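Local coordinates for protein tetraacyldisaccharide 4'-kinase (Aquifex aeolicus, PDB 4EHX) that transfers the gamma-phosphate of ATP to the 4'-position of a tetraacyldisaccharide 1-phosphate, in the last step of lipid IVA biosynthesis, at residues 12-15 and 16-20; 22-26 and 27-31; 171-174 and 175-178. All coordinates share one frame; numbering follows the deposited sequence.

Contact 1. Residues 12-15 and 16-20; sequences LYEK and IINFR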
ATOM      1  N   LEU A  12      14.848 -23.726   1.591  1.00 34.62           N
ATOM      2  CA  LEU A  12      15.417 -23.337   2.879  1.00 34.49           C
ATOM      3  C   LEU A  12      14.537 -22.282   3.548  1.00 36.65           C
ATOM      4  O   LEU A  12      14.155 -22.419   4.712  1.00 35.18           O
ATOM      5  CB  LEU A  12      16.842 -22.813   2.705  1.00 43.50           C
ATOM      6  CG  LEU A  12      17.480 -22.144   3.922  1.00 43.90           C
ATOM      7  CD1 LEU A  12      17.727 -23.164   5.019  1.00 44.09           C
ATOM      8  CD2 LEU A  12      18.778 -21.458   3.517  1.00 52.27           C
ATOM      9  N   TYR A  13      14.217 -21.236   2.790  1.00 28.84           N
ATOM     10  CA  TYR A  13      13.364 -20.157   3.256  1.00 28.78           C
ATOM     11  C   TYR A  13      12.023 -20.678   3.772  1.00 28.95           C
ATOM     12  O   TYR A  13      11.491 -20.169   4.765  1.00 29.08           O
ATOM     13  CB  TYR A  13      13.142 -19.149   2.121  1.00 30.99           C
ATOM     14  CG  TYR A  13      12.349 -17.933   2.518  1.00 35.13           C
ATOM     15  CD1 TYR A  13      12.851 -17.022   3.440  1.00 45.22           C
ATOM     16  CD2 TYR A  13      11.105 -17.683   1.956  1.00 45.37           C
ATOM     17  CE1 TYR A  13      12.128 -15.894   3.797  1.00 47.12           C
ATOM     18  CE2 TYR A  13      10.370 -16.566   2.309  1.00 58.66           C
ATOM     19  CZ  TYR A  13      10.885 -15.673   3.231  1.00 60.51           C
ATOM     20  OH  TYR A  13      10.151 -14.558   3.581  1.00 58.79           O
ATOM     21  N   GLU A  14      11.474 -21.695   3.113  1.00 30.41           N
ATOM     22  CA  GLU A  14      10.192 -22.226   3.562  1.00 28.83           C
ATOM     23  C   GLU A  14      10.305 -22.824   4.967  1.00 32.86           C
ATOM     24  O   GLU A  14       9.432 -22.616   5.804  1.00 29.22           O
ATOM     25  CB  GLU A  14       9.629 -23.261   2.585  1.00 29.44           C
ATOM     26  CG  GLU A  14       8.255 -23.752   3.024  1.00 39.43           C
ATOM     27  CD  GLU A  14       7.443 -24.360   1.896  1.00 60.86           C
ATOM     28  OE1 GLU A  14       8.029 -24.710   0.847  1.00 69.85           O
ATOM     29  OE2 GLU A  14       6.209 -24.481   2.063  1.00 57.37           O
ATOM     30  N   LYS A  15      11.392 -23.544   5.227  1.00 30.48           N
ATOM     31  CA  LYS A  15      11.614 -24.109   6.557  1.00 28.81           C
ATOM     32  C   LYS A  15      11.627 -23.025   7.623  1.00 28.48           C
ATOM     33  O   LYS A  15      11.013 -23.180   8.679  1.00 28.86           O
ATOM     34  CB  LYS A  15      12.933 -24.865   6.615  1.00 26.50           C
ATOM     35  CG  LYS A  15      12.956 -26.143   5.799  1.00 28.94           C
ATOM     36  CD  LYS A  15      14.357 -26.708   5.768  1.00 39.31           C
ATOM     37  CE  LYS A  15      14.439 -27.981   4.939  1.00 32.88           C
ATOM     38  NZ  LYS A  15      14.047 -27.721   3.522  1.00 28.34           N
ATOM     39  N   ILE A  16      12.350 -21.940   7.346  1.00 26.58           N
ATOM     40  CA  ILE A  16      12.470 -20.824   8.291  1.00 27.13           C
ATOM     41  C   ILE A  16      11.119 -20.154   8.569  1.00 26.40           C
ATOM     42  O   ILE A  16      10.747 -19.932   9.727  1.00 26.91           O
ATOM     43  CB  ILE A  16      13.491 -19.772   7.785  1.00 30.65           C
ATOM     44  CG1 ILE A  16      14.896 -20.384   7.715  1.00 38.85           C
ATOM     45  CG2 ILE A  16      13.476 -18.522   8.679  1.00 29.91           C
ATOM     46  CD1 ILE A  16      15.867 -19.622   6.825  1.00 38.74           C
ATOM     47  N   ILE A  17      10.392 -19.836   7.501  1.00 24.69           N
ATOM     48  CA  ILE A  17       9.075 -19.207   7.615  1.00 25.79           C
ATOM     49  C   ILE A  17       8.072 -20.105   8.335  1.00 26.83           C
ATOM     50  O   ILE A  17       7.349 -19.646   9.227  1.00 24.56           O
ATOM     51  CB  ILE A  17       8.508 -18.814   6.230  1.00 25.28           C
ATOM     52  CG1 ILE A  17       9.371 -17.729   5.591  1.00 40.67           C
ATOM     53  CG2 ILE A  17       7.072 -18.282   6.352  1.00 23.79           C
ATOM     54  CD1 ILE A  17       9.357 -16.421   6.356  1.00 49.98           C
ATOM     55  N   ASN A  18       8.026 -21.376   7.938  1.00 23.96           N
ATOM     56  CA  ASN A  18       7.132 -22.348   8.575  1.00 25.45           C
ATOM     57  C   ASN A  18       7.432 -22.515  10.059  1.00 26.67           C
ATOM     58  O   ASN A  18       6.522 -22.663  10.868  1.00 25.49           O
ATOM     59  CB  ASN A  18       7.197 -23.725   7.893  1.00 28.16           C
ATOM     60  CG  ASN A  18       6.450 -23.768   6.562  1.00 33.53           C
ATOM     61  OD1 ASN A  18       5.769 -22.815   6.183  1.00 37.41           O
ATOM     62  ND2 ASN A  18       6.566 -24.896   5.853  1.00 28.44           N
ATOM     63  N   PHE A  19       8.709 -22.514  10.416  1.00 24.24           N
ATOM     64  CA  PHE A  19       9.076 -22.648  11.826  1.00 25.56           C
ATOM     65  C   PHE A  19       8.584 -21.448  12.630  1.00 21.36           C
ATOM     66  O   PHE A  19       7.988 -21.608  13.700  1.00 22.54           O
ATOM     67  CB  PHE A  19      10.591 -22.817  12.003  1.00 26.02           C
ATOM     68  CG  PHE A  19      11.014 -22.965  13.443  1.00 28.99           C
ATOM     69  CD1 PHE A  19      10.667 -24.095  14.166  1.00 29.91           C
ATOM     70  CD2 PHE A  19      11.743 -21.969  14.075  1.00 30.97           C
ATOM     71  CE1 PHE A  19      11.047 -24.235  15.491  1.00 34.86           C
ATOM     72  CE2 PHE A  19      12.137 -22.110  15.405  1.00 33.30           C
ATOM     73  CZ  PHE A  19      11.781 -23.237  16.108  1.00 26.88           C
ATOM     74  N   ARG A  20       8.803 -20.247  12.106  1.00 19.54           N
ATOM     75  CA  ARG A  20       8.349 -19.044  12.805  1.00 22.71           C
ATOM     76  C   ARG A  20       6.831 -19.054  12.928  1.00 24.09           C
ATOM     77  O   ARG A  20       6.267 -18.736  13.985  1.00 21.47           O
ATOM     78  CB  ARG A  20       8.814 -17.777  12.064  1.00 29.00           C
ATOM     79  CG  ARG A  20       8.309 -16.461  12.709  1.00 30.69           C
ATOM     80  CD  ARG A  20       8.989 -15.211  12.107  1.00 37.25           C
ATOM     81  NE  ARG A  20       8.323 -13.979  12.539  1.00 28.12           N
ATOM     82  CZ  ARG A  20       7.238 -13.509  11.946  1.00 32.07           C
ATOM     83  NH1 ARG A  20       6.743 -14.159  10.899  1.00 32.88           N
ATOM     84  NH2 ARG A  20       6.660 -12.397  12.374  1.00 28.87           N
TER
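Glu14 O takes the amide hydrogen of Asn18 N at 2.8 Å, the shortest of four successive i to i+4 backbone bonds here, with the donor tilted a little out of the carbonyl plane. The other three run from Ile16 N to Leu12 O, from Ile17 N to Tyr13 O and from Phe19 N to Lys15 O; together they keep residues 12-20 in one unbroken alpha-helical course. On this frame the side chains meet one turn apart. Between Tyr13 and Ile17 the meeting is face-on: CG1 of Ile17 sits over one face of the phenol ring, 3.6 Å from its centroid and 18° off the ring normal, a CH-pi contact displaced toward the rim. CD1 of Ile17 carries on along the ring and ends 3.4 Å from Tyr13 OH. The ring lies there because its CG stands opposite the backbone nitrogen (chi1 -176°), while Ile17 sends CG1 back beside its own nitrogen. The hydroxyl also has a hydrogen bond to Arg171 O, which ties the far end of the ring to the loop that carries residues 171-178.

One residue on, Asn18 ND2 lies 3.5 Å from Glu14 CG, closer than to either carboxylate oxygen. The amide and carboxylate planes stand 66° apart. On the surface, Leu12 CG and Ile16 CD1 approach more loosely, at 4.2 Å. Backbone bonds and side-chain pairs spaced i to i+4 are the marks of an alpha-helix, and the Tyr13-Ile17 CH-pi contact is one instance on the N-terminal helix 7-25.

Contact 2. Residues 22-26 and 27-31; sequences TLYDK and GFLKI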
ATOM      1  N   THR A  22       4.804 -21.615  12.940  1.00 23.02           N
ATOM      2  CA  THR A  22       4.406 -22.642  13.908  1.00 23.20           C
ATOM      3  C   THR A  22       4.501 -22.109  15.334  1.00 23.54           C
ATOM      4  O   THR A  22       3.615 -22.356  16.171  1.00 24.64           O
ATOM      5  CB  THR A  22       5.256 -23.913  13.758  1.00 29.00           C
ATOM      6  OG1 THR A  22       5.003 -24.494  12.472  1.00 33.82           O
ATOM      7  CG2 THR A  22       4.921 -24.922  14.845  1.00 33.52           C
ATOM      8  N   LEU A  23       5.560 -21.359  15.619  1.00 24.28           N
ATOM      9  CA  LEU A  23       5.709 -20.788  16.959  1.00 22.15           C
ATOM     10  C   LEU A  23       4.543 -19.866  17.318  1.00 24.67           C
ATOM     11  O   LEU A  23       3.988 -19.960  18.420  1.00 23.44           O
ATOM     12  CB  LEU A  23       7.055 -20.065  17.105  1.00 26.88           C
ATOM     13  CG  LEU A  23       8.277 -20.987  17.014  1.00 31.06           C
ATOM     14  CD1 LEU A  23       9.575 -20.188  17.008  1.00 36.39           C
ATOM     15  CD2 LEU A  23       8.268 -21.993  18.147  1.00 32.76           C
ATOM     16  N   TYR A  24       4.153 -18.988  16.396  1.00 23.63           N
ATOM     17  CA  TYR A  24       3.000 -18.129  16.658  1.00 22.96           C
ATOM     18  C   TYR A  24       1.704 -18.931  16.729  1.00 20.71           C
ATOM     19  O   TYR A  24       0.880 -18.681  17.601  1.00 28.05           O
ATOM     20  CB  TYR A  24       2.874 -17.013  15.625  1.00 20.85           C
ATOM     21  CG  TYR A  24       3.792 -15.842  15.924  1.00 19.85           C
ATOM     22  CD1 TYR A  24       3.486 -14.950  16.942  1.00 21.77           C
ATOM     23  CD2 TYR A  24       4.966 -15.651  15.207  1.00 21.74           C
ATOM     24  CE1 TYR A  24       4.308 -13.889  17.225  1.00 18.84           C
ATOM     25  CE2 TYR A  24       5.808 -14.577  15.486  1.00 24.17           C
ATOM     26  CZ  TYR A  24       5.470 -13.708  16.500  1.00 24.28           C
ATOM     27  OH  TYR A  24       6.283 -12.646  16.808  1.00 26.91           O
ATOM     28  N   ASP A  25       1.532 -19.874  15.801  1.00 25.17           N
ATOM     29  CA  ASP A  25       0.336 -20.719  15.749  1.00 31.19           C
ATOM     30  C   ASP A  25       0.067 -21.381  17.102  1.00 31.97           C
ATOM     31  O   ASP A  25      -1.074 -21.465  17.545  1.00 33.17           O
ATOM     32  CB  ASP A  25       0.505 -21.834  14.707  1.00 28.29           C
ATOM     33  CG  ASP A  25       0.364 -21.344  13.283  1.00 28.32           C
ATOM     34  OD1 ASP A  25       0.035 -20.154  13.071  1.00 27.96           O
ATOM     35  OD2 ASP A  25       0.572 -22.172  12.359  1.00 30.05           O
ATOM     36  N   LYS A  26       1.132 -21.844  17.747  1.00 29.65           N
ATOM     37  CA  LYS A  26       1.018 -22.668  18.944  1.00 28.58           C
ATOM     38  C   LYS A  26       1.277 -21.928  20.251  1.00 35.99           C
ATOM     39  O   LYS A  26       1.386 -22.554  21.306  1.00 36.92           O
ATOM     40  CB  LYS A  26       1.942 -23.883  18.818  1.00 30.95           C
ATOM     41  CG  LYS A  26       1.617 -24.740  17.603  1.00 29.76           C
ATOM     42  CD  LYS A  26       2.337 -26.079  17.630  1.00 41.77           C
ATOM     43  CE  LYS A  26       1.650 -27.075  16.694  1.00 50.95           C
ATOM     44  NZ  LYS A  26       2.534 -28.216  16.315  1.00 66.99           N
ATOM     45  N   GLY A  27       1.395 -20.606  20.185  1.00 29.43           N
ATOM     46  CA  GLY A  27       1.473 -19.810  21.394  1.00 30.11           C
ATOM     47  C   GLY A  27       2.850 -19.739  22.023  1.00 28.61           C
ATOM     48  O   GLY A  27       2.984 -19.400  23.198  1.00 31.72           O
ATOM     49  N   PHE A  28       3.881 -20.035  21.242  1.00 23.78           N
ATOM     50  CA  PHE A  28       5.249 -20.015  21.763  1.00 24.73           C
ATOM     51  C   PHE A  28       5.884 -18.626  21.748  1.00 30.16           C
ATOM     52  O   PHE A  28       6.909 -18.392  22.399  1.00 26.65           O
ATOM     53  CB  PHE A  28       6.115 -21.003  20.999  1.00 26.95           C
ATOM     54  CG  PHE A  28       5.848 -22.438  21.357  1.00 29.67           C
ATOM     55  CD1 PHE A  28       6.427 -23.001  22.483  1.00 42.25           C
ATOM     56  CD2 PHE A  28       5.029 -23.224  20.566  1.00 36.60           C
ATOM     57  CE1 PHE A  28       6.196 -24.322  22.813  1.00 44.24           C
ATOM     58  CE2 PHE A  28       4.795 -24.551  20.890  1.00 45.98           C
ATOM     59  CZ  PHE A  28       5.377 -25.096  22.015  1.00 46.38           C
ATOM     60  N   LEU A  29       5.271 -17.712  21.002  1.00 23.30           N
ATOM     61  CA  LEU A  29       5.732 -16.329  20.947  1.00 24.75           C
ATOM     62  C   LEU A  29       4.596 -15.388  21.312  1.00 29.90           C
ATOM     63  O   LEU A  29       3.437 -15.638  20.989  1.00 27.53           O
ATOM     64  CB  LEU A  29       6.285 -15.986  19.551  1.00 23.38           C
ATOM     65  CG  LEU A  29       7.592 -16.690  19.158  1.00 29.82           C
ATOM     66  CD1 LEU A  29       7.852 -16.549  17.666  1.00 30.37           C
ATOM     67  CD2 LEU A  29       8.757 -16.114  19.943  1.00 27.74           C
ATOM     68  N   LYS A  30       4.941 -14.296  21.976  1.00 26.93           N
ATOM     69  CA  LYS A  30       3.947 -13.385  22.506  1.00 25.06           C
ATOM     70  C   LYS A  30       3.290 -12.561  21.400  1.00 21.84           C
ATOM     71  O   LYS A  30       3.967 -12.055  20.495  1.00 24.01           O
ATOM     72  CB  LYS A  30       4.582 -12.453  23.541  1.00 33.26           C
ATOM     73  CG  LYS A  30       3.570 -11.619  24.334  1.00 40.37           C
ATOM     74  CD  LYS A  30       4.177 -11.172  25.655  1.00 52.95           C
ATOM     75  CE  LYS A  30       3.345 -10.083  26.312  1.00 68.34           C
ATOM     76  NZ  LYS A  30       4.167  -9.230  27.227  1.00 74.99           N
ATOM     77  N   ILE A  31       1.964 -12.496  21.465  1.00 24.72           N
ATOM     78  CA  ILE A  31       1.182 -11.608  20.621  1.00 23.43           C
ATOM     79  C   ILE A  31       0.671 -10.470  21.505  1.00 24.78           C
ATOM     80  O   ILE A  31      -0.099 -10.699  22.438  1.00 28.82           O
ATOM     81  CB  ILE A  31       0.035 -12.366  19.928  1.00 20.56           C
ATOM     82  CG1 ILE A  31       0.638 -13.446  19.006  1.00 18.49           C
ATOM     83  CG2 ILE A  31      -0.836 -11.390  19.108  1.00 22.22           C
ATOM     84  CD1 ILE A  31      -0.379 -14.405  18.386  1.00 27.17           C
TER
HETATM   85  O   HOH W   1       6.521 -12.125  19.592  1.00 23.62           O
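Phe28 N gives its hydrogen to Leu23 O at 2.8 Å, and Gly27 N gives its own to Tyr24 O at 3.3 Å: the paired bonds of a Schellman motif, which ends helix 7-25. The second bond reaches its oxygen from above the carbonyl plane, the first from only a slight tilt. Gly27, the C-prime residue, has a positive phi (82°), and a CB there would run into Lys26 O.

The turn folds the following chain back onto the last helical side chains. Leu23 CD2 rests against Phe28 CB, the two side chains crossing at about a right angle, while Lys26 CB meets the edge of the Phe28 ring at CE2. With CG opposite its carbonyl carbon (chi1 -68°), Leu29 wedges CD1 between Leu23 and Tyr24, 3.6 Å from Leu23 CB and equally near Tyr24 CE2. Leu29 CB itself lies over the Tyr24 face, 3.9 Å from the centroid, in a CH-pi contact. At the edge of that ring Ile31 CG1 comes to 3.8 Å from Tyr24 CD1. An alanine in place of Tyr24 is likely to leave Leu29 and Ile31 without the surface they pack on and to deprive Lys30 O of its water-mediated link to the helix.

Further out, Arg144 and Lys145 touch the tyrosine from a neighbouring loop, and Asp25 makes a salt bridge to Arg144. The phenol end is joined to the returning chain by one water, 2.8 Å from Tyr24 OH, which donates a hydrogen to Lys30 O at 2.7 Å.

Contact 3. Residues 171-174 and 175-178; sequences REPL and KEIR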
ATOM      1  N   ARG A 171       6.047 -14.227   0.032  1.00 27.51           N
ATOM      2  CA  ARG A 171       6.759 -14.029   1.292  1.00 26.59           C
ATOM      3  C   ARG A 171       6.472 -15.177   2.257  1.00 26.15           C
ATOM      4  O   ARG A 171       7.258 -15.431   3.169  1.00 25.42           O
ATOM      5  CB  ARG A 171       6.376 -12.683   1.935  1.00 29.82           C
ATOM      6  CG  ARG A 171       7.013 -11.484   1.235  1.00 34.95           C
ATOM      7  CD  ARG A 171       6.771 -10.177   1.991  1.00 47.89           C
ATOM      8  NE  ARG A 171       5.396  -9.711   1.851  1.00 41.34           N
ATOM      9  CZ  ARG A 171       4.955  -8.545   2.311  1.00 47.70           C
ATOM     10  NH1 ARG A 171       5.781  -7.716   2.942  1.00 49.56           N
ATOM     11  NH2 ARG A 171       3.685  -8.206   2.141  1.00 32.30           N
ATOM     12  N   GLU A 172       5.323 -15.829   2.066  1.00 23.29           N
ATOM     13  CA  GLU A 172       4.889 -16.969   2.883  1.00 31.84           C
ATOM     14  C   GLU A 172       4.131 -17.942   2.004  1.00 28.31           C
ATOM     15  O   GLU A 172       3.521 -17.532   1.010  1.00 30.48           O
ATOM     16  CB  GLU A 172       3.894 -16.541   3.963  1.00 30.41           C
ATOM     17  CG  GLU A 172       4.297 -15.414   4.829  1.00 32.77           C
ATOM     18  CD  GLU A 172       3.317 -15.239   5.966  1.00 36.13           C
ATOM     19  OE1 GLU A 172       2.524 -14.271   5.934  1.00 27.42           O
ATOM     20  OE2 GLU A 172       3.333 -16.090   6.886  1.00 27.20           O
ATOM     21  N   PRO A 173       4.113 -19.227   2.398  1.00 24.88           N
ATOM     22  CA  PRO A 173       3.382 -20.270   1.672  1.00 28.53           C
ATOM     23  C   PRO A 173       1.905 -19.948   1.637  1.00 28.28           C
ATOM     24  O   PRO A 173       1.390 -19.322   2.563  1.00 28.31           O
ATOM     25  CB  PRO A 173       3.600 -21.513   2.533  1.00 29.79           C
ATOM     26  CG  PRO A 173       4.865 -21.250   3.272  1.00 35.18           C
ATOM     27  CD  PRO A 173       4.903 -19.778   3.518  1.00 22.08           C
ATOM     28  N   LEU A 174       1.232 -20.383   0.575  1.00 29.65           N
ATOM     29  CA  LEU A 174      -0.197 -20.131   0.410  1.00 29.92           C
ATOM     30  C   LEU A 174      -1.069 -20.700   1.539  1.00 33.57           C
ATOM     31  O   LEU A 174      -2.171 -20.213   1.766  1.00 30.13           O
ATOM     32  CB  LEU A 174      -0.670 -20.658  -0.950  1.00 33.50           C
ATOM     33  CG  LEU A 174      -0.119 -19.984  -2.212  1.00 34.95           C
ATOM     34  CD1 LEU A 174      -0.552 -20.753  -3.467  1.00 36.41           C
ATOM     35  CD2 LEU A 174      -0.553 -18.519  -2.298  1.00 35.18           C
ATOM     36  N   LYS A 175      -0.600 -21.730   2.245  1.00 27.70           N
ATOM     37  CA  LYS A 175      -1.389 -22.273   3.356  1.00 25.64           C
ATOM     38  C   LYS A 175      -1.706 -21.202   4.410  1.00 27.10           C
ATOM     39  O   LYS A 175      -2.685 -21.316   5.151  1.00 28.80           O
ATOM     40  CB  LYS A 175      -0.684 -23.470   4.026  1.00 30.85           C
ATOM     41  CG  LYS A 175       0.520 -23.093   4.886  1.00 32.93           C
ATOM     42  CD  LYS A 175       1.179 -24.327   5.550  1.00 33.79           C
ATOM     43  CE  LYS A 175       2.296 -23.880   6.495  1.00 32.33           C
ATOM     44  NZ  LYS A 175       2.892 -25.007   7.282  1.00 42.80           N
ATOM     45  N   GLU A 176      -0.872 -20.171   4.486  1.00 24.78           N
ATOM     46  CA  GLU A 176      -1.063 -19.106   5.473  1.00 22.25           C
ATOM     47  C   GLU A 176      -2.254 -18.198   5.177  1.00 28.10           C
ATOM     48  O   GLU A 176      -2.601 -17.331   5.973  1.00 22.61           O
ATOM     49  CB  GLU A 176       0.220 -18.285   5.640  1.00 23.22           C
ATOM     50  CG  GLU A 176       1.385 -19.117   6.157  1.00 26.03           C
ATOM     51  CD  GLU A 176       1.098 -19.760   7.509  1.00 27.75           C
ATOM     52  OE1 GLU A 176       1.694 -20.815   7.795  1.00 27.34           O
ATOM     53  OE2 GLU A 176       0.287 -19.208   8.292  1.00 25.77           O
ATOM     54  N   ILE A 177      -2.887 -18.398   4.033  1.00 27.00           N
ATOM     55  CA  ILE A 177      -4.178 -17.766   3.782  1.00 26.48           C
ATOM     56  C   ILE A 177      -5.139 -18.036   4.950  1.00 29.05           C
ATOM     57  O   ILE A 177      -6.004 -17.218   5.260  1.00 25.80           O
ATOM     58  CB  ILE A 177      -4.772 -18.238   2.435  1.00 28.49           C
ATOM     59  CG1 ILE A 177      -4.010 -17.569   1.287  1.00 27.14           C
ATOM     60  CG2 ILE A 177      -6.274 -17.908   2.340  1.00 25.09           C
ATOM     61  CD1 ILE A 177      -4.293 -18.171  -0.087  1.00 25.49           C
ATOM     62  N   ARG A 178      -4.962 -19.169   5.622  1.00 29.87           N
ATOM     63  CA  ARG A 178      -5.806 -19.501   6.770  1.00 25.14           C
ATOM     64  C   ARG A 178      -5.828 -18.448   7.893  1.00 23.64           C
ATOM     65  O   ARG A 178      -6.785 -18.396   8.671  1.00 26.52           O
ATOM     66  CB  ARG A 178      -5.430 -20.879   7.347  1.00 28.00           C
ATOM     67  CG  ARG A 178      -4.072 -20.941   8.043  1.00 24.18           C
ATOM     68  CD  ARG A 178      -3.730 -22.401   8.374  1.00 33.54           C
ATOM     69  NE  ARG A 178      -2.395 -22.544   8.950  1.00 37.34           N
ATOM     70  CZ  ARG A 178      -1.702 -23.684   8.961  1.00 49.94           C
ATOM     71  NH1 ARG A 178      -2.215 -24.782   8.415  1.00 48.12           N
ATOM     72  NH2 ARG A 178      -0.492 -23.727   9.508  1.00 45.62           N
TER
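Glu176 CB lies 3.5 Å from Pro173 O, and CG stays beside the same oxygen while coming within 3.7 Å of Glu172 OE2. The chain then bends at its second torsion (chi2 -59°) and leaves Glu172 OE2 behind, Glu176 CD lying 4.3 Å from it. At the tip, Glu176 OE2 stands 4.6 Å from Glu172 OE2, the two carboxylate planes nearly parallel although the side chains cross at about a right angle. Two like charges so close would be expected to repel; Arg179 NH1 answers both, with a salt bridge to each OE2, and probably offsets the cost of holding them buried. Glu172 is gripped further, by Gln142 at OE1 and by Asn21, from helix 7-25, at OE2.

The backbone that carries Glu176 is a short 3-10 segment, with hydrogen bonds spanning three residues: Glu176 N to Pro173 O at 3.1 Å, then Ile177 N to Leu174 O at 3.0 Å, and after these Arg178 N to Lys175 O at 3.2 Å. The first two donors come in from above the carbonyl plane, in keeping with the tight 3-10 winding. Pro173, just ahead of the segment, has no amide hydrogen of its own; its CB approaches Lys175 CG at 4.2 Å.

In Ile177, CG1 lies beside Leu174 O and CD1 meets Leu174 CD2 loosely. The Ile177 side chain also touches Leu153 and Leu155 of strand 150-156.

In the fold
Contacts 1 and 2 follow one another along helix 7-25, their centres 14 Å apart: contact 1 belongs to its middle, contact 2 to its C-terminal end. Contact 3 lies about 12 Å from contact 1, centre to centre, and 16 Å from contact 2, and joins the helix to the loop before strand 182-186. Glu14 and Asn18 of contact 1 pack on Pro173. Between contacts 2 and 3 there is a long, weak ion pair, Asp25 OD2 to Arg178 NH2 at 3.4 Å. The predicted ATP-binding residues are not far: the side chains of Tyr13 and Val46, like those of Leu174 and Ser45, are about 8 Å apart. A bound HEPES buffer molecule sits about 3 Å from the Ile17 side chain.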